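Local atomic coordinates of gene 2 protein (Enterobacteria phage Sf6, PDB entry 5C12), a protein that forms the nuclease domain of a viral DNA-packaging terminase large subunit, binding metal ions in an active site that cleaves DNA by a probable two-metal-ion mechanism. Residues Y174-A177 with D178-L182; L199-K203 with E204-E208; K209-E212 with K213-A216. The protein carries 1 engineered substitution. All coordinates share one frame; numbering follows the deposited sequence.

Contact 1: Y174-A177 with D178-L182; sequences YALA and DRLYL
L176 and L180 lie one turn apart, and their first torsions turn the branches toward each other: L176 carries CG anti to its backbone nitrogen (chi1 173°), which swings the branch forward along the helix, whereas L180 has CG anti to its own carbonyl carbon (chi1 -68°), which sends it back toward the preceding turn. Their CD1 methyls touch at 3.8 Å, the two side chains running at a slant to each other. CG of L180 also rests on the carbonyl oxygen O of L176, 3.3 Å away. That oxygen takes the amide of L180 at 2.9 Å, from N to O. The remaining i to i+4 bonds are regular: N of D178 reaches O of Y174 at 2.8 Å, N of R179 reaches O of A175, and N of Y181 reaches O of A177.

D178 also turns its carboxylate back, so that its OD1 lies 3.3 Å from O of Y174, an acceptor facing an acceptor with no bond between them. R179 lays its CG 3.4 Å from O of A175 and then runs extended from CG to NE; its NH1 is bonded to the backbone oxygen of M198. L180 packs on L29 and A32 of helix 26-32, and L176 on L199.

Chemically, the stretch is an amphipathic piece of helix 168-189. The amides of D178 to L182 are each bonded to the carbonyl one turn earlier, the buried leucines give one side an apolar surface for its neighbours, and D178 lies exposed, where its carboxylate is probably charged.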
# COMPACT_ATOMS: atom_id res chain seq x y z
N TYR A 174 8.26 1.89 -3.10
CA TYR A 174 9.09 3.10 -3.14
C TYR A 174 8.23 4.36 -3.34
O TYR A 174 8.63 5.44 -2.89
CB TYR A 174 10.20 3.00 -4.19
CG TYR A 174 11.43 2.34 -3.63
CD1 TYR A 174 12.34 3.07 -2.87
CD2 TYR A 174 11.66 0.97 -3.79
CE1 TYR A 174 13.46 2.46 -2.33
CE2 TYR A 174 12.78 0.37 -3.25
CZ TYR A 174 13.68 1.11 -2.52
OH TYR A 174 14.80 0.51 -1.98
N ALA A 175 7.08 4.25 -3.99
CA ALA A 175 6.15 5.37 -4.07
C ALA A 175 5.74 5.73 -2.65
O ALA A 175 5.69 6.91 -2.28
CB ALA A 175 4.92 5.01 -4.92
N LEU A 176 5.46 4.71 -1.87
CA LEU A 176 5.08 4.90 -0.47
C LEU A 176 6.26 5.52 0.30
O LEU A 176 6.09 6.51 1.03
CB LEU A 176 4.67 3.57 0.13
CG LEU A 176 4.38 3.49 1.63
CD1 LEU A 176 3.30 4.51 1.96
CD2 LEU A 176 3.95 2.08 2.00
N ALA A 177 7.44 4.93 0.16
CA ALA A 177 8.60 5.41 0.88
C ALA A 177 8.91 6.86 0.52
O ALA A 177 9.24 7.66 1.39
CB ALA A 177 9.79 4.52 0.64
N ASP A 178 8.82 7.21 -0.76
CA ASP A 178 9.07 8.58 -1.19
C ASP A 178 8.05 9.55 -0.60
O ASP A 178 8.44 10.63 -0.11
CB ASP A 178 9.05 8.68 -2.72
CG ASP A 178 10.24 8.03 -3.39
OD1 ASP A 178 11.18 7.60 -2.71
OD2 ASP A 178 10.22 7.97 -4.65
N ARG A 179 6.77 9.19 -0.59
CA ARG A 179 5.76 10.03 0.03
C ARG A 179 6.08 10.25 1.50
O ARG A 179 6.02 11.37 2.01
CB ARG A 179 4.36 9.43 -0.06
CG ARG A 179 3.72 9.51 -1.42
CD ARG A 179 2.32 8.94 -1.25
NE ARG A 179 1.59 8.87 -2.50
CZ ARG A 179 0.61 9.68 -2.87
NH1 ARG A 179 0.16 10.67 -2.10
NH2 ARG A 179 0.02 9.47 -4.02
N LEU A 180 6.43 9.17 2.19
CA LEU A 180 6.72 9.27 3.63
C LEU A 180 7.94 10.13 3.92
O LEU A 180 7.93 10.96 4.84
CB LEU A 180 6.91 7.88 4.21
CG LEU A 180 5.62 7.07 4.21
CD1 LEU A 180 5.93 5.60 4.52
CD2 LEU A 180 4.58 7.63 5.22
N TYR A 181 9.00 9.96 3.15
CA TYR A 181 10.21 10.76 3.35
C TYR A 181 9.95 12.24 3.11
O TYR A 181 10.37 13.09 3.88
CB TYR A 181 11.33 10.28 2.43
CG TYR A 181 12.58 11.11 2.52
CD1 TYR A 181 13.37 11.05 3.63
CD2 TYR A 181 12.93 11.97 1.49
CE1 TYR A 181 14.52 11.82 3.72
CE2 TYR A 181 14.07 12.73 1.57
CZ TYR A 181 14.85 12.64 2.68
OH TYR A 181 16.00 13.41 2.80
N LEU A 182 9.25 12.57 2.03
CA LEU A 182 8.92 13.96 1.75
C LEU A 182 8.07 14.55 2.90
O LEU A 182 8.23 15.71 3.29
CB LEU A 182 8.21 14.07 0.41
CG LEU A 182 8.30 15.36 -0.37
CD1 LEU A 182 9.75 15.65 -0.76
CD2 LEU A 182 7.41 15.25 -1.61

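Contact 2: L199-K203 with E204-E208; sequences LSFDK and EAIGE
K203, D202 and I206 carry this contact, in which the chain leaves strand 200-201 and, through D202, enters helix 203-206. K203 stretches out fully, every torsion from chi1 to chi4 near 180°, and runs alongside the E208 side chain in the same direction. Its NZ forms a salt bridge with OE2 of E208 at 3.1 Å, meeting that oxygen from above the carboxylate plane, 57° out of it. The aliphatic parts run together as well, CE of K203 lying 3.6 Å from CG of E208. At the other end of K203, its carbonyl O receives N of G207 at 2.8 Å.

D202 is the N-cap. With CG anti to its backbone nitrogen (chi1 -172°), the carboxylate folds over the first turn, and OD1 accepts from N of A205 at 3.2 Å, again from above the carboxylate plane. A water donates to the same OD1 at 2.7 Å and accepts from N of E204, so two amides of the first turn are served, one directly and one through water. CB of A205 sits against CG of D202, 3.5 Å away.

I206 donates its N to O of D202. Its CD1 comes to 4.0 Å from CB of F201 and meets the F201 ring at its rim, close to level with it. G207 then leaves the helix with positive phi and serves as N-cap position of the next one.

The strand 200-201 pairs with strand 70-77 at the sheet margin; I206 leans on V71 and on L211 of helix 208-218, while F201 also packs on helices 26-32 and 168-189.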
# COMPACT_ATOMS: atom_id res chain seq x y z
N LEU A 199 2.07 11.77 2.43
CA LEU A 199 1.13 10.78 2.94
C LEU A 199 0.98 11.03 4.43
O LEU A 199 1.98 11.13 5.14
CB LEU A 199 1.60 9.36 2.69
CG LEU A 199 0.45 8.36 2.86
CD1 LEU A 199 -0.59 8.50 1.76
CD2 LEU A 199 1.02 6.94 2.92
N SER A 200 -0.25 11.23 4.86
CA SER A 200 -0.60 11.41 6.26
C SER A 200 -1.39 10.23 6.78
O SER A 200 -2.27 9.71 6.09
CB SER A 200 -1.41 12.69 6.44
OG SER A 200 -1.71 12.92 7.81
N PHE A 201 -1.11 9.80 8.00
CA PHE A 201 -1.97 8.83 8.66
C PHE A 201 -2.97 9.52 9.60
O PHE A 201 -2.59 10.18 10.54
CB PHE A 201 -1.14 7.80 9.44
CG PHE A 201 -0.19 7.04 8.57
CD1 PHE A 201 -0.64 6.01 7.77
CD2 PHE A 201 1.16 7.38 8.55
CE1 PHE A 201 0.24 5.33 6.94
CE2 PHE A 201 2.03 6.71 7.73
CZ PHE A 201 1.57 5.67 6.94
N ASP A 202 -4.25 9.40 9.32
CA ASP A 202 -5.26 9.96 10.21
C ASP A 202 -5.40 9.05 11.43
O ASP A 202 -6.13 8.06 11.40
CB ASP A 202 -6.57 10.11 9.45
CG ASP A 202 -7.62 10.86 10.24
OD1 ASP A 202 -7.59 10.83 11.49
OD2 ASP A 202 -8.50 11.46 9.60
N LYS A 203 -4.68 9.38 12.49
CA LYS A 203 -4.57 8.50 13.63
C LYS A 203 -5.93 8.26 14.30
O LYS A 203 -6.23 7.13 14.68
CB LYS A 203 -3.57 9.05 14.66
CG LYS A 203 -3.39 8.15 15.89
CD LYS A 203 -2.28 8.63 16.81
CE LYS A 203 -2.07 7.65 17.95
NZ LYS A 203 -0.96 8.06 18.85
N GLU A 204 -6.75 9.29 14.42
CA GLU A 204 -8.06 9.13 15.04
C GLU A 204 -8.94 8.19 14.23
O GLU A 204 -9.65 7.37 14.80
CB GLU A 204 -8.76 10.47 15.21
CG GLU A 204 -10.04 10.38 16.01
CD GLU A 204 -10.70 11.73 16.24
OE1 GLU A 204 -9.97 12.69 16.56
OE2 GLU A 204 -11.94 11.82 16.08
N ALA A 205 -8.88 8.30 12.90
CA ALA A 205 -9.72 7.48 12.03
C ALA A 205 -9.23 6.04 12.01
O ALA A 205 -10.03 5.10 12.01
CB ALA A 205 -9.72 8.06 10.60
N ILE A 206 -7.92 5.86 11.98
CA ILE A 206 -7.34 4.54 11.79
C ILE A 206 -7.36 3.76 13.10
O ILE A 206 -7.60 2.56 13.12
CB ILE A 206 -5.89 4.64 11.32
CG1 ILE A 206 -5.83 5.19 9.88
CG2 ILE A 206 -5.22 3.29 11.41
CD1 ILE A 206 -4.43 5.59 9.45
N GLY A 207 -7.06 4.47 14.18
CA GLY A 207 -6.94 3.86 15.49
C GLY A 207 -5.49 3.58 15.80
O GLY A 207 -4.73 3.11 14.95
N GLU A 208 -5.09 3.86 17.03
CA GLU A 208 -3.70 3.71 17.44
C GLU A 208 -3.18 2.28 17.28
O GLU A 208 -2.06 2.06 16.81
CB GLU A 208 -3.54 4.17 18.89
CG GLU A 208 -2.12 4.34 19.31
CD GLU A 208 -2.01 5.01 20.67
OE1 GLU A 208 -2.94 4.84 21.48
OE2 GLU A 208 -0.99 5.70 20.92
O HOH W 1 -6.20 12.11 13.42

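Contact 3: K209-E212 with K213-A216; sequences KMLE and KLFA
L211 and F215 make the main apolar pairing, a CH-pi contact one turn apart. CG of L211 stands over one face of the F215 ring, 3.9 Å from its centroid, offset toward the rim. CD1 of L211 approaches CE1 of F215 at 3.4 Å. The ring is brought there by CG of F215 lying anti to its carbonyl carbon (chi1 -72°), which leans it back along the helix, and O of L211 lies over the same face, 3.3 Å from CG of F215. A looser contact joins CD1 of L211 to CD2 of L214 at 4.3 Å.

Aliphatic packing continues on another side, where the extended K213 runs back past the preceding turn. Its CD lies 4.0 Å from SD of M210, whose chain bends at chi2 and chi3, and its CE meets CE of K209. The two ammonium groups stay apart, NZ to NZ 5.1 Å, and that of K213 is paired with E76.

Backbone hydrogen bonds are regular i to i+4: the amides of K213, L214, F215 and A216 go to the oxygens of K209, M210, L211 and E212, as from N of F215 to O of L211 at 2.9 Å.

Within the fold, L214 and M210 face L250 of helix 249-256, which carries the metal-site residue D252. F215 packs on L29 and R26 of helix 26-32, R26 also holding E212 by a salt bridge.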
# COMPACT_ATOMS: atom_id res chain seq x y z
N LYS A 209 -3.98 1.30 17.69
CA LYS A 209 -3.54 -0.10 17.70
C LYS A 209 -3.21 -0.57 16.29
O LYS A 209 -2.13 -1.13 16.04
CB LYS A 209 -4.65 -0.97 18.31
CG LYS A 209 -4.47 -2.46 18.13
CD LYS A 209 -3.54 -3.05 19.16
CE LYS A 209 -3.88 -4.52 19.41
NZ LYS A 209 -2.85 -5.19 20.25
N MET A 210 -4.11 -0.33 15.35
CA MET A 210 -3.87 -0.76 13.98
C MET A 210 -2.75 0.05 13.33
O MET A 210 -2.00 -0.46 12.49
CB MET A 210 -5.16 -0.70 13.14
CG MET A 210 -6.21 -1.78 13.49
SD MET A 210 -5.49 -3.44 13.54
CE MET A 210 -4.87 -3.60 11.90
N LEU A 211 -2.63 1.33 13.69
CA LEU A 211 -1.57 2.14 13.12
C LEU A 211 -0.20 1.58 13.54
O LEU A 211 0.71 1.49 12.72
CB LEU A 211 -1.72 3.61 13.53
CG LEU A 211 -0.79 4.60 12.85
CD1 LEU A 211 -0.99 4.60 11.36
CD2 LEU A 211 -1.00 6.01 13.45
N GLU A 212 -0.06 1.24 14.82
CA GLU A 212 1.16 0.63 15.34
C GLU A 212 1.46 -0.71 14.64
O GLU A 212 2.62 -1.00 14.33
CB GLU A 212 1.08 0.42 16.85
CG GLU A 212 2.31 -0.27 17.41
CD GLU A 212 3.59 0.43 16.98
OE1 GLU A 212 3.61 1.67 17.11
OE2 GLU A 212 4.54 -0.24 16.49
N LYS A 213 0.45 -1.53 14.40
CA LYS A 213 0.68 -2.80 13.70
C LYS A 213 1.21 -2.55 12.29
O LYS A 213 2.15 -3.23 11.83
CB LYS A 213 -0.60 -3.64 13.61
CG LYS A 213 -1.10 -4.17 14.94
CD LYS A 213 -2.08 -5.30 14.67
CE LYS A 213 -2.63 -5.89 15.93
NZ LYS A 213 -3.21 -7.24 15.64
N LEU A 214 0.61 -1.58 11.60
CA LEU A 214 1.06 -1.21 10.27
C LEU A 214 2.53 -0.77 10.31
O LEU A 214 3.34 -1.20 9.50
CB LEU A 214 0.21 -0.09 9.70
CG LEU A 214 0.75 0.55 8.42
CD1 LEU A 214 0.59 -0.39 7.25
CD2 LEU A 214 0.10 1.92 8.14
N PHE A 215 2.85 0.11 11.25
CA PHE A 215 4.19 0.64 11.32
C PHE A 215 5.22 -0.45 11.56
O PHE A 215 6.32 -0.41 11.00
CB PHE A 215 4.29 1.70 12.42
CG PHE A 215 3.60 3.00 12.10
CD1 PHE A 215 2.90 3.19 10.93
CD2 PHE A 215 3.69 4.06 12.99
CE1 PHE A 215 2.29 4.41 10.65
CE2 PHE A 215 3.08 5.27 12.71
CZ PHE A 215 2.40 5.45 11.55
N ALA A 216 4.89 -1.41 12.41
CA ALA A 216 5.79 -2.51 12.72
C ALA A 216 6.03 -3.40 11.50
O ALA A 216 7.05 -4.07 11.43
CB ALA A 216 5.24 -3.34 13.85

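In the fold
Along the chain the three contacts come in series, none nested or crossing, and each is local, so none closes a long loop. Contact 1 lies within helix 168-189. The chain then returns as strand 200-201, an outer strand of the mixed sheet, and contact 2 turns it into helix 203-206; contact 3 follows in helix 208-218. Contact 2 is the middle piece: L199 packs on L176 and R179, and F201 touches L180 on one hand and L211, L214 and F215 on the other. Contacts 1 and 3 do not touch, their nearest atoms about 7 Å apart; L199 and F201 both meet helix 168-189, while F201 alone of the two reaches helix 208-218.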